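PDB 4JZA: uncharacterized protein from Legionella longbeachae NSW150, which probably dephosphorylates phosphoinositides, removing the 3-phosphate of phosphatidylinositol 3-phosphate, which is consistent with a role of this Legionella enzyme in handling host lipids. Local coordinates for residues 393-398 with 452-457; 401-406 with 410-415; 375-380 with 416-421. All blocks are in the same frame, centred on the assembly; numbering follows the deposited sequence.

Interaction 1: 393-398 with 452-457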
ATOM      1  N   ARG A 393       0.607 -10.747 -17.097  1.00 41.66           N
ATOM      2  CA  ARG A 393      -0.807 -10.438 -17.204  1.00 42.87           C
ATOM      3  C   ARG A 393      -0.974  -9.006 -16.703  1.00 45.98           C
ATOM      4  O   ARG A 393      -1.717  -8.255 -17.302  1.00 48.57           O
ATOM      5  CB  ARG A 393      -1.660 -11.427 -16.406  1.00 42.27           C
ATOM      6  CG  ARG A 393      -3.076 -10.990 -16.095  1.00 42.36           C
ATOM      7  CD  ARG A 393      -3.901 -10.866 -17.333  1.00 42.66           C
ATOM      8  NE  ARG A 393      -5.166 -10.222 -16.997  1.00 42.64           N
ATOM      9  CZ  ARG A 393      -6.195 -10.834 -16.442  1.00 44.71           C
ATOM     10  NH1 ARG A 393      -6.136 -12.131 -16.174  1.00 49.53           N
ATOM     11  NH2 ARG A 393      -7.308 -10.159 -16.195  1.00 45.60           N
ATOM     12  N   HIS A 394      -0.273  -8.636 -15.619  1.00 46.90           N
ATOM     13  CA  HIS A 394      -0.233  -7.248 -15.132  1.00 46.15           C
ATOM     14  C   HIS A 394       0.295  -6.231 -16.167  1.00 46.09           C
ATOM     15  O   HIS A 394      -0.374  -5.227 -16.469  1.00 44.59           O
ATOM     16  CB  HIS A 394       0.590  -7.157 -13.841  1.00 44.31           C
ATOM     17  CG  HIS A 394      -0.119  -7.684 -12.645  1.00 43.99           C
ATOM     18  ND1 HIS A 394      -0.620  -6.860 -11.665  1.00 45.50           N
ATOM     19  CD2 HIS A 394      -0.440  -8.945 -12.276  1.00 44.42           C
ATOM     20  CE1 HIS A 394      -1.199  -7.595 -10.730  1.00 47.31           C
ATOM     21  NE2 HIS A 394      -1.113  -8.864 -11.080  1.00 44.87           N
ATOM     22  N   SER A 395       1.491  -6.468 -16.696  1.00 44.54           N
ATOM     23  CA  SER A 395       2.045  -5.519 -17.634  1.00 45.50           C
ATOM     24  C   SER A 395       1.229  -5.453 -18.915  1.00 47.56           C
ATOM     25  O   SER A 395       0.900  -4.370 -19.400  1.00 48.08           O
ATOM     26  CB  SER A 395       3.524  -5.795 -17.885  1.00 48.69           C
ATOM     27  OG  SER A 395       3.718  -7.036 -18.521  1.00 54.44           O
ATOM     28  N   ASP A 396       0.820  -6.595 -19.445  1.00 49.19           N
ATOM     29  CA  ASP A 396       0.027  -6.585 -20.695  1.00 50.32           C
ATOM     30  C   ASP A 396      -1.291  -5.864 -20.485  1.00 48.20           C
ATOM     31  O   ASP A 396      -1.660  -4.955 -21.235  1.00 49.86           O
ATOM     32  CB  ASP A 396      -0.337  -8.010 -21.198  1.00 54.01           C
ATOM     33  CG  ASP A 396       0.860  -8.835 -21.730  1.00 53.84           C
ATOM     34  OD1 ASP A 396       1.864  -8.285 -22.248  1.00 54.79           O
ATOM     35  OD2 ASP A 396       0.745 -10.079 -21.631  1.00 55.50           O
ATOM     36  N   SER A 397      -2.027  -6.328 -19.488  1.00 44.98           N
ATOM     37  CA  SER A 397      -3.351  -5.834 -19.245  1.00 44.50           C
ATOM     38  C   SER A 397      -3.295  -4.366 -18.957  1.00 44.63           C
ATOM     39  O   SER A 397      -4.167  -3.627 -19.408  1.00 50.46           O
ATOM     40  CB  SER A 397      -4.062  -6.593 -18.103  1.00 45.71           C
ATOM     41  OG  SER A 397      -4.637  -7.851 -18.522  1.00 46.16           O
ATOM     42  N   ASN A 398      -2.264  -3.932 -18.237  1.00 45.16           N
ATOM     43  CA  ASN A 398      -2.108  -2.495 -17.886  1.00 44.89           C
ATOM     44  C   ASN A 398      -1.668  -1.648 -19.085  1.00 43.33           C
ATOM     45  O   ASN A 398      -2.186  -0.552 -19.336  1.00 41.46           O
ATOM     46  CB  ASN A 398      -1.126  -2.295 -16.708  1.00 45.03           C
ATOM     47  CG  ASN A 398      -1.732  -2.659 -15.369  1.00 44.95           C
ATOM     48  OD1 ASN A 398      -2.954  -2.714 -15.212  1.00 48.54           O
ATOM     49  ND2 ASN A 398      -0.882  -2.936 -14.402  1.00 44.01           N
ATOM     50  N   VAL A 452       5.691  -3.925 -24.324  1.00 55.80           N
ATOM     51  CA  VAL A 452       5.572  -3.150 -25.557  1.00 56.82           C
ATOM     52  C   VAL A 452       5.974  -4.012 -26.739  1.00 58.85           C
ATOM     53  O   VAL A 452       5.323  -3.944 -27.754  1.00 64.17           O
ATOM     54  CB  VAL A 452       6.423  -1.853 -25.524  1.00 56.52           C
ATOM     55  CG1 VAL A 452       6.464  -1.140 -26.878  1.00 52.44           C
ATOM     56  CG2 VAL A 452       5.892  -0.902 -24.466  1.00 56.13           C
ATOM     57  N   GLU A 453       7.041  -4.802 -26.603  1.00 62.32           N
ATOM     58  CA  GLU A 453       7.409  -5.808 -27.625  1.00 68.66           C
ATOM     59  C   GLU A 453       6.258  -6.740 -27.980  1.00 61.69           C
ATOM     60  O   GLU A 453       6.024  -6.988 -29.137  1.00 66.07           O
ATOM     61  CB  GLU A 453       8.626  -6.680 -27.203  1.00 77.51           C
ATOM     62  CG  GLU A 453       9.966  -6.342 -27.866  1.00 85.42           C
ATOM     63  CD  GLU A 453       9.957  -6.563 -29.380  1.00 95.78           C
ATOM     64  OE1 GLU A 453      10.439  -5.694 -30.171  1.00 95.78           O
ATOM     65  OE2 GLU A 453       9.441  -7.620 -29.779  1.00 92.64           O
ATOM     66  N   ARG A 454       5.542  -7.259 -26.991  1.00 59.31           N
ATOM     67  CA  ARG A 454       4.484  -8.247 -27.254  1.00 58.47           C
ATOM     68  C   ARG A 454       3.296  -7.627 -27.957  1.00 56.67           C
ATOM     69  O   ARG A 454       2.546  -8.315 -28.651  1.00 54.85           O
ATOM     70  CB  ARG A 454       4.018  -8.910 -25.965  1.00 58.62           C
ATOM     71  CG  ARG A 454       5.050  -9.818 -25.313  1.00 56.07           C
ATOM     72  CD  ARG A 454       4.501 -10.467 -24.065  1.00 54.34           C
ATOM     73  NE  ARG A 454       5.460 -10.274 -22.995  1.00 60.20           N
ATOM     74  CZ  ARG A 454       5.257  -9.535 -21.901  1.00 60.34           C
ATOM     75  NH1 ARG A 454       4.095  -8.937 -21.676  1.00 55.85           N
ATOM     76  NH2 ARG A 454       6.219  -9.419 -20.999  1.00 61.77           N
ATOM     77  N   ARG A 455       3.190  -6.307 -27.817  1.00 54.33           N
ATOM     78  CA  ARG A 455       2.116  -5.530 -28.375  1.00 51.88           C
ATOM     79  C   ARG A 455       2.538  -4.935 -29.735  1.00 55.40           C
ATOM     80  O   ARG A 455       1.745  -4.256 -30.407  1.00 57.65           O
ATOM     81  CB  ARG A 455       1.680  -4.474 -27.332  1.00 51.65           C
ATOM     82  CG  ARG A 455       0.833  -3.320 -27.835  1.00 53.59           C
ATOM     83  CD  ARG A 455       0.132  -2.545 -26.743  1.00 51.01           C
ATOM     84  NE  ARG A 455      -1.173  -3.144 -26.499  1.00 55.63           N
ATOM     85  CZ  ARG A 455      -2.353  -2.665 -26.885  1.00 54.54           C
ATOM     86  NH1 ARG A 455      -2.451  -1.536 -27.556  1.00 50.64           N
ATOM     87  NH2 ARG A 455      -3.453  -3.336 -26.566  1.00 55.75           N
ATOM     88  N   LYS A 456       3.750  -5.230 -30.192  1.00 63.62           N
ATOM     89  CA  LYS A 456       4.239  -4.655 -31.460  1.00 74.32           C
ATOM     90  C   LYS A 456       3.254  -4.888 -32.614  1.00 78.02           C
ATOM     91  O   LYS A 456       2.977  -3.976 -33.379  1.00 81.14           O
ATOM     92  CB  LYS A 456       5.634  -5.186 -31.832  1.00 80.25           C
ATOM     93  CG  LYS A 456       6.547  -4.101 -32.403  1.00 93.63           C
ATOM     94  CD  LYS A 456       7.445  -3.462 -31.340  1.00103.09           C
ATOM     95  CE  LYS A 456       7.356  -1.929 -31.293  1.00106.75           C
ATOM     96  NZ  LYS A 456       8.572  -1.273 -30.717  1.00 97.86           N
ATOM     97  N   GLU A 457       2.700  -6.096 -32.691  1.00 82.99           N
ATOM     98  CA  GLU A 457       1.697  -6.463 -33.699  1.00 84.57           C
ATOM     99  C   GLU A 457       0.508  -5.526 -33.721  1.00 72.66           C
ATOM    100  O   GLU A 457      -0.003  -5.207 -34.761  1.00 70.05           O
ATOM    101  CB  GLU A 457       1.157  -7.884 -33.421  1.00103.18           C
ATOM    102  CG  GLU A 457       2.180  -9.027 -33.435  1.00110.59           C
ATOM    103  CD  GLU A 457       2.718  -9.326 -34.825  1.00115.40           C
ATOM    104  OE1 GLU A 457       3.249  -8.401 -35.479  1.00103.17           O
ATOM    105  OE2 GLU A 457       2.601 -10.491 -35.271  1.00120.96           O
TER
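Helix 388-402 and the end of helix 441-454 lie side by side, with Asp396 CA and Arg455 CA 8.0 Å apart. Ser395 and the Asp396 carboxylate meet Arg454, whose long side chain bridges the gap. Arg454 starts toward helix 388-402, with CG beside its backbone N (chi1 -68°); a bend at chi3 (-130°) sets the direction of the guanidinium. There Arg454 NH1 donates to Asp396 OD1 in a salt bridge modelled at 2.4 Å. This length is very short and is doubtful at the resolution of the structure. The grip is one-pronged: Asp396 OD2 is 3.5 Å from Arg454 NH1. The carboxylate and guanidinium planes stand 75° apart, and the two side chains cross at about a right angle. Ser395 OG lies at the guanidinium edge, near its plane, 3.7 Å from Arg454 NH1. That hydroxyl makes a weak hydrogen bond to Gln392 O one turn back.

Asp396 and Arg454 are both partly exposed, and their salt bridge joins the two helices. The apolar part of the joint is next to it, where Val452 packs on Leu399. Three residues before Asp396, Arg393 ties helix 388-402 to Glu177 by a salt bridge. Both helices connect parallel strands of the mixed sheet: helix 388-402 leads to strand 412-416, and helix 441-454 to strand 462-465.

Interaction 2: 401-406 with 410-415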
ATOM      1  N   LYS A 401      -4.701  -1.102 -21.147  1.00 45.37           N
ATOM      2  CA  LYS A 401      -5.731  -0.239 -20.614  1.00 44.31           C
ATOM      3  C   LYS A 401      -5.310   1.233 -20.771  1.00 45.25           C
ATOM      4  O   LYS A 401      -6.111   2.134 -20.994  1.00 44.26           O
ATOM      5  CB  LYS A 401      -5.956  -0.590 -19.182  1.00 40.69           C
ATOM      6  CG  LYS A 401      -7.068   0.201 -18.582  1.00 41.41           C
ATOM      7  CD  LYS A 401      -8.354   0.033 -19.347  1.00 41.38           C
ATOM      8  CE  LYS A 401      -9.476   0.631 -18.526  1.00 42.90           C
ATOM      9  NZ  LYS A 401     -10.798   0.530 -19.227  1.00 43.82           N
ATOM     10  N   VAL A 402      -4.017   1.425 -20.717  1.00 44.69           N
ATOM     11  CA  VAL A 402      -3.399   2.733 -20.668  1.00 48.84           C
ATOM     12  C   VAL A 402      -3.269   3.318 -22.112  1.00 50.97           C
ATOM     13  O   VAL A 402      -3.167   4.545 -22.332  1.00 47.76           O
ATOM     14  CB  VAL A 402      -2.078   2.566 -19.810  1.00 49.21           C
ATOM     15  CG1 VAL A 402      -0.836   3.128 -20.437  1.00 46.91           C
ATOM     16  CG2 VAL A 402      -2.295   3.051 -18.381  1.00 51.09           C
HETATM   17  N   MSE A 403      -3.335   2.435 -23.101  1.00 51.17           N
HETATM   18  CA  MSE A 403      -3.392   2.839 -24.492  1.00 49.85           C
HETATM   19  C   MSE A 403      -4.824   2.943 -24.973  1.00 50.33           C
HETATM   20  O   MSE A 403      -5.067   3.226 -26.151  1.00 54.76           O
HETATM   21  CB  MSE A 403      -2.637   1.803 -25.302  1.00 50.31           C
HETATM   22  CG  MSE A 403      -1.171   1.750 -24.906  1.00 53.37           C
HETATM   23 SE   MSE A 403      -0.255   3.357 -25.569  0.95 63.47          SE
HETATM   24  CE  MSE A 403       0.882   3.822 -24.051  1.00 57.43           C
ATOM     25  N   GLU A 404      -5.804   2.769 -24.096  1.00 48.11           N
ATOM     26  CA  GLU A 404      -7.178   2.674 -24.577  1.00 47.67           C
ATOM     27  C   GLU A 404      -7.609   3.914 -25.381  1.00 47.65           C
ATOM     28  O   GLU A 404      -8.386   3.765 -26.270  1.00 53.34           O
ATOM     29  CB  GLU A 404      -8.189   2.311 -23.458  1.00 47.72           C
ATOM     30  CG  GLU A 404      -8.586   3.447 -22.498  1.00 49.29           C
ATOM     31  CD  GLU A 404      -9.399   2.980 -21.272  1.00 50.94           C
ATOM     32  OE1 GLU A 404     -10.248   2.072 -21.431  1.00 47.56           O
ATOM     33  OE2 GLU A 404      -9.226   3.534 -20.147  1.00 49.18           O
ATOM     34  N   TYR A 405      -7.106   5.121 -25.094  1.00 50.68           N
ATOM     35  CA  TYR A 405      -7.595   6.346 -25.775  1.00 46.81           C
ATOM     36  C   TYR A 405      -6.721   6.760 -26.925  1.00 47.27           C
ATOM     37  O   TYR A 405      -7.008   7.730 -27.636  1.00 50.01           O
ATOM     38  CB  TYR A 405      -7.779   7.493 -24.814  1.00 46.28           C
ATOM     39  CG  TYR A 405      -9.015   7.357 -23.989  1.00 50.81           C
ATOM     40  CD1 TYR A 405     -10.271   7.678 -24.506  1.00 51.96           C
ATOM     41  CD2 TYR A 405      -8.946   6.900 -22.655  1.00 57.02           C
ATOM     42  CE1 TYR A 405     -11.435   7.554 -23.731  1.00 54.63           C
ATOM     43  CE2 TYR A 405     -10.101   6.773 -21.864  1.00 56.73           C
ATOM     44  CZ  TYR A 405     -11.340   7.106 -22.415  1.00 58.02           C
ATOM     45  OH  TYR A 405     -12.457   6.975 -21.656  1.00 56.19           O
ATOM     46  N   SER A 406      -5.679   5.989 -27.155  1.00 47.48           N
ATOM     47  CA  SER A 406      -4.959   6.092 -28.397  1.00 52.32           C
ATOM     48  C   SER A 406      -5.794   5.465 -29.514  1.00 60.15           C
ATOM     49  O   SER A 406      -6.807   4.792 -29.243  1.00 56.22           O
ATOM     50  CB  SER A 406      -3.643   5.338 -28.284  1.00 52.12           C
ATOM     51  OG  SER A 406      -3.835   3.946 -28.207  1.00 44.21           O
ATOM     52  N   GLN A 410      -2.242   6.073 -34.840  1.00 73.50           N
ATOM     53  CA  GLN A 410      -1.682   7.343 -34.405  1.00 68.86           C
ATOM     54  C   GLN A 410      -0.567   7.149 -33.439  1.00 60.24           C
ATOM     55  O   GLN A 410      -0.492   6.136 -32.791  1.00 66.84           O
ATOM     56  CB  GLN A 410      -2.780   8.257 -33.855  1.00 76.25           C
ATOM     57  CG  GLN A 410      -3.452   9.012 -35.013  1.00 83.80           C
ATOM     58  CD  GLN A 410      -4.868   9.519 -34.737  1.00 90.21           C
ATOM     59  OE1 GLN A 410      -5.868   8.824 -35.003  1.00 82.83           O
ATOM     60  NE2 GLN A 410      -4.959  10.766 -34.262  1.00 93.78           N
ATOM     61  N   LEU A 411       0.338   8.109 -33.396  1.00 58.41           N
ATOM     62  CA  LEU A 411       1.515   8.017 -32.550  1.00 60.32           C
ATOM     63  C   LEU A 411       1.158   7.964 -31.088  1.00 58.94           C
ATOM     64  O   LEU A 411       0.154   8.565 -30.641  1.00 57.37           O
ATOM     65  CB  LEU A 411       2.390   9.234 -32.722  1.00 62.19           C
ATOM     66  CG  LEU A 411       3.551   9.145 -33.674  1.00 64.10           C
ATOM     67  CD1 LEU A 411       4.451  10.318 -33.294  1.00 65.89           C
ATOM     68  CD2 LEU A 411       4.275   7.807 -33.559  1.00 69.90           C
ATOM     69  N   ALA A 412       2.004   7.273 -30.337  1.00 54.06           N
ATOM     70  CA  ALA A 412       1.719   7.034 -28.930  1.00 51.09           C
ATOM     71  C   ALA A 412       3.002   6.928 -28.195  1.00 51.20           C
ATOM     72  O   ALA A 412       3.879   6.150 -28.585  1.00 55.02           O
ATOM     73  CB  ALA A 412       0.959   5.749 -28.772  1.00 48.16           C
ATOM     74  N   ILE A 413       3.105   7.660 -27.093  1.00 50.83           N
ATOM     75  CA  ILE A 413       4.316   7.596 -26.284  1.00 48.33           C
ATOM     76  C   ILE A 413       4.056   6.922 -24.959  1.00 47.28           C
ATOM     77  O   ILE A 413       2.977   7.071 -24.372  1.00 46.75           O
ATOM     78  CB  ILE A 413       4.913   8.982 -26.074  1.00 50.45           C
ATOM     79  CG1 ILE A 413       6.307   8.849 -25.464  1.00 52.65           C
ATOM     80  CG2 ILE A 413       4.004   9.870 -25.231  1.00 51.31           C
ATOM     81  CD1 ILE A 413       7.136  10.087 -25.680  1.00 53.75           C
ATOM     82  N   LEU A 414       5.031   6.123 -24.528  1.00 48.54           N
ATOM     83  CA  LEU A 414       5.098   5.591 -23.148  1.00 46.49           C
ATOM     84  C   LEU A 414       6.309   6.194 -22.462  1.00 45.22           C
ATOM     85  O   LEU A 414       7.432   5.693 -22.563  1.00 42.16           O
ATOM     86  CB  LEU A 414       5.226   4.072 -23.157  1.00 50.40           C
ATOM     87  CG  LEU A 414       4.861   3.260 -21.918  1.00 51.91           C
ATOM     88  CD1 LEU A 414       5.021   1.761 -22.156  1.00 53.17           C
ATOM     89  CD2 LEU A 414       5.691   3.711 -20.744  1.00 51.72           C
ATOM     90  N   GLN A 415       6.089   7.313 -21.791  1.00 46.98           N
ATOM     91  CA  GLN A 415       7.177   8.048 -21.183  1.00 48.72           C
ATOM     92  C   GLN A 415       7.308   7.690 -19.716  1.00 49.44           C
ATOM     93  O   GLN A 415       6.428   7.979 -18.926  1.00 51.70           O
ATOM     94  CB  GLN A 415       6.937   9.542 -21.333  1.00 48.27           C
ATOM     95  CG  GLN A 415       8.162  10.393 -21.093  1.00 50.63           C
ATOM     96  CD  GLN A 415       7.819  11.850 -20.946  1.00 52.33           C
ATOM     97  OE1 GLN A 415       7.009  12.222 -20.108  1.00 58.07           O
ATOM     98  NE2 GLN A 415       8.435  12.683 -21.759  1.00 48.13           N
TER
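This contact closes the second half of a beta-alpha-beta crossover in the mixed alpha/beta fold. The chain leaves strand 365-374, passes through helix 388-402 and returns as the parallel strand 412-416, with strand 545-549 lying between the two in the sheet. Residues 401-406 take the chain out of the helix, and Met403 packs back on the returning strand.

Met403 is a selenomethionine and makes all the close contacts across the two segments. Its first torsion sets CG beside the backbone N (chi1 -63°), and bends at chi2 and chi3 fold the end of the chain onto the strand. Met403 SE meets Ala412 CB at 4.2 Å. The terminal Met403 CE goes further along the strand, 3.9 Å from Ile413 O and 4.4 Å from Leu414 CB. No hydrogen bond links the two segments. Met403 also touches His545 and Tyr547 of strand 545-549, so it bears on two neighbouring strands. Ala412 and Leu414 make backbone hydrogen bonds to Leu462 on the strand at the sheet's end.

Polar bonds within 401-406 fix the exit from the helix. Lys401 NZ meets Glu404 OE1 at 2.7 Å in a salt bridge, on the syn side and 26° out of the carboxylate plane. Lys401 NZ has a second partner in Tyr170 O. Met403 to Ser406 form a type I beta turn. Its first carbonyl is gripped twice. Ser406 N lies 3.0 Å from Met403 O. Ser406 OG, which also bonds to Gln459 NE2, donates in the carbonyl plane to a lone pair of Met403 O.

Interaction 3: 375-380 with 416-421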
ATOM      1  N   SER A 375      -0.569   7.144 -14.890  1.00 36.68           N
ATOM      2  CA  SER A 375      -0.829   5.959 -14.093  1.00 36.64           C
ATOM      3  C   SER A 375       0.425   5.562 -13.332  1.00 37.57           C
ATOM      4  O   SER A 375       1.483   6.111 -13.554  1.00 39.28           O
ATOM      5  CB  SER A 375      -1.325   4.803 -14.962  1.00 37.33           C
ATOM      6  OG  SER A 375      -0.252   4.023 -15.447  1.00 37.33           O
ATOM      7  N   SER A 376       0.289   4.616 -12.418  1.00 42.06           N
ATOM      8  CA  SER A 376       1.433   3.946 -11.833  1.00 40.67           C
ATOM      9  C   SER A 376       2.071   3.079 -12.906  1.00 43.54           C
ATOM     10  O   SER A 376       1.413   2.657 -13.841  1.00 42.87           O
ATOM     11  CB  SER A 376       1.007   3.086 -10.656  1.00 41.01           C
ATOM     12  OG  SER A 376       0.504   3.882  -9.612  1.00 40.66           O
ATOM     13  N   HIS A 377       3.361   2.829 -12.775  1.00 43.10           N
ATOM     14  CA  HIS A 377       4.107   2.114 -13.785  1.00 43.24           C
ATOM     15  C   HIS A 377       3.302   0.902 -14.214  1.00 40.80           C
ATOM     16  O   HIS A 377       2.686   0.317 -13.413  1.00 41.79           O
ATOM     17  CB  HIS A 377       5.477   1.670 -13.238  1.00 42.76           C
ATOM     18  CG  HIS A 377       6.478   1.404 -14.319  1.00 43.50           C
ATOM     19  ND1 HIS A 377       6.630   0.169 -14.896  1.00 44.34           N
ATOM     20  CD2 HIS A 377       7.320   2.230 -14.975  1.00 43.80           C
ATOM     21  CE1 HIS A 377       7.551   0.237 -15.835  1.00 44.72           C
ATOM     22  NE2 HIS A 377       7.996   1.476 -15.894  1.00 44.60           N
ATOM     23  N   ILE A 378       3.299   0.545 -15.485  1.00 43.12           N
ATOM     24  CA  ILE A 378       2.469  -0.591 -15.978  1.00 43.79           C
ATOM     25  C   ILE A 378       2.867  -1.944 -15.375  1.00 43.61           C
ATOM     26  O   ILE A 378       2.057  -2.856 -15.296  1.00 40.32           O
ATOM     27  CB  ILE A 378       2.519  -0.720 -17.525  1.00 43.13           C
ATOM     28  CG1 ILE A 378       3.962  -0.718 -18.050  1.00 41.92           C
ATOM     29  CG2 ILE A 378       1.767   0.420 -18.202  1.00 42.01           C
ATOM     30  CD1 ILE A 378       4.078  -1.337 -19.419  1.00 42.31           C
ATOM     31  N   ALA A 379       4.113  -2.059 -14.933  1.00 47.10           N
ATOM     32  CA  ALA A 379       4.596  -3.297 -14.338  1.00 48.27           C
ATOM     33  C   ALA A 379       4.476  -3.186 -12.840  1.00 47.57           C
ATOM     34  O   ALA A 379       4.512  -2.078 -12.280  1.00 48.64           O
ATOM     35  CB  ALA A 379       6.033  -3.539 -14.722  1.00 48.15           C
ATOM     36  N   THR A 380       4.337  -4.317 -12.164  1.00 46.26           N
ATOM     37  CA  THR A 380       4.085  -4.253 -10.717  1.00 46.02           C
ATOM     38  C   THR A 380       5.305  -4.614  -9.873  1.00 43.03           C
ATOM     39  O   THR A 380       5.810  -5.708  -9.946  1.00 45.70           O
ATOM     40  CB  THR A 380       2.846  -5.065 -10.320  1.00 44.49           C
ATOM     41  OG1 THR A 380       2.804  -5.169  -8.904  1.00 43.36           O
ATOM     42  CG2 THR A 380       2.869  -6.451 -10.954  1.00 45.69           C
ATOM     43  N   THR A 416       8.410   7.050 -19.358  1.00 49.05           N
ATOM     44  CA  THR A 416       8.608   6.630 -17.988  1.00 50.56           C
ATOM     45  C   THR A 416       9.696   7.438 -17.317  1.00 50.63           C
ATOM     46  O   THR A 416      10.743   7.694 -17.891  1.00 47.94           O
ATOM     47  CB  THR A 416       8.968   5.142 -17.892  1.00 52.36           C
ATOM     48  OG1 THR A 416      10.235   4.916 -18.505  1.00 50.63           O
ATOM     49  CG2 THR A 416       7.926   4.302 -18.577  1.00 54.67           C
ATOM     50  N   LEU A 417       9.433   7.831 -16.082  1.00 49.28           N
ATOM     51  CA  LEU A 417      10.393   8.580 -15.303  1.00 49.19           C
ATOM     52  C   LEU A 417      10.912   7.727 -14.163  1.00 46.14           C
ATOM     53  O   LEU A 417      10.559   7.940 -13.021  1.00 41.26           O
ATOM     54  CB  LEU A 417       9.743   9.848 -14.767  1.00 50.98           C
ATOM     55  CG  LEU A 417       9.154  10.739 -15.857  1.00 51.51           C
ATOM     56  CD1 LEU A 417       8.375  11.902 -15.280  1.00 47.94           C
ATOM     57  CD2 LEU A 417      10.238  11.227 -16.800  1.00 53.35           C
ATOM     58  N   ILE A 418      11.748   6.751 -14.486  1.00 46.06           N
ATOM     59  CA  ILE A 418      12.307   5.869 -13.477  1.00 44.28           C
ATOM     60  C   ILE A 418      13.804   5.690 -13.668  1.00 41.94           C
ATOM     61  O   ILE A 418      14.340   6.002 -14.715  1.00 43.61           O
ATOM     62  CB  ILE A 418      11.599   4.504 -13.453  1.00 43.63           C
ATOM     63  CG1 ILE A 418      12.049   3.634 -14.616  1.00 42.26           C
ATOM     64  CG2 ILE A 418      10.096   4.686 -13.475  1.00 42.64           C
ATOM     65  CD1 ILE A 418      11.318   2.319 -14.683  1.00 40.02           C
ATOM     66  N   SER A 419      14.472   5.195 -12.637  1.00 40.26           N
ATOM     67  CA  SER A 419      15.922   5.103 -12.643  1.00 43.39           C
ATOM     68  C   SER A 419      16.450   3.725 -12.292  1.00 43.22           C
ATOM     69  O   SER A 419      16.753   3.445 -11.142  1.00 43.10           O
ATOM     70  CB  SER A 419      16.505   6.129 -11.682  1.00 42.74           C
ATOM     71  OG  SER A 419      15.911   7.386 -11.890  1.00 45.09           O
ATOM     72  N   PRO A 420      16.568   2.877 -13.301  1.00 44.88           N
ATOM     73  CA  PRO A 420      17.142   1.535 -13.156  1.00 47.01           C
ATOM     74  C   PRO A 420      18.529   1.621 -12.586  1.00 49.57           C
ATOM     75  O   PRO A 420      19.282   2.482 -13.010  1.00 55.38           O
ATOM     76  CB  PRO A 420      17.235   1.027 -14.591  1.00 46.25           C
ATOM     77  CG  PRO A 420      16.250   1.844 -15.331  1.00 46.25           C
ATOM     78  CD  PRO A 420      16.231   3.183 -14.688  1.00 45.46           C
ATOM     79  N   ILE A 421      18.853   0.763 -11.626  1.00 52.89           N
ATOM     80  CA  ILE A 421      20.177   0.727 -10.989  1.00 54.13           C
ATOM     81  C   ILE A 421      20.470  -0.721 -10.664  1.00 54.28           C
ATOM     82  O   ILE A 421      19.646  -1.353 -10.010  1.00 55.21           O
ATOM     83  CB  ILE A 421      20.197   1.628  -9.725  1.00 58.10           C
ATOM     84  CG1 ILE A 421      21.578   1.648  -9.082  1.00 61.13           C
ATOM     85  CG2 ILE A 421      19.147   1.229  -8.676  1.00 58.93           C
ATOM     86  CD1 ILE A 421      22.411   2.824  -9.531  1.00 66.10           C
TER
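His377 has its CG anti to the backbone N (chi1 -158°), and this carries the imidazole toward Thr416 and Ile418. Ile418 has CG1 between its backbone N and carbonyl carbon (chi1 76°), which lets CG2 and CD1 both reach the ring. Ile418 CD1 sits 3.6 Å from His377 NE2, and Ile418 CG2 is 4.0 Å from His377 CD2. The two side chains cross at about a right angle. The Thr416 methyl completes the approach, with CG2 at 3.9 Å from His377 NE2. Ile418 CD1 and Thr416 CG2 come to the ring obliquely. The Thr416 hydroxyl bonds instead to Asn465 ND2.

All three residues are buried. They lie near the ends of parallel strands 365-374 and 412-416 and beside strand 545-549, whose Ser549 touches both His377 and Thr416. The chain from strand 545-549 into helix 556-574 has the CX5R sequence of the P-loop in cysteine-based phosphatases, so the contact probably borders the active-site end of the sheet. The His377 backbone is hydrogen-bonded to Val551 of that loop. At the other ring nitrogen, His377 ND1 accepts a weak bond from Ala379 N (3.4 Å, 164°), and Ala379 CB lies at the ring edge.

How the interactions relate
Interactions 2 and 3 are buried, while interaction 1 is only partly so. The chemistry differs in step with this: interaction 1 depends on a charged pair between two helices, whereas interactions 2 and 3 are packing contacts with no hydrogen bond across them. Interactions 1 and 2 share helix 388-402. Interactions 2 and 3 use successive parts of strand 412-416 and its exit. Interaction 2 is nested in the chain loops closed by each of the others. The three sites also touch: Val452 packs on Leu414, Leu414 on Ile378, and Asn398 ND2 probably hydrogen-bonds to Ile378 O.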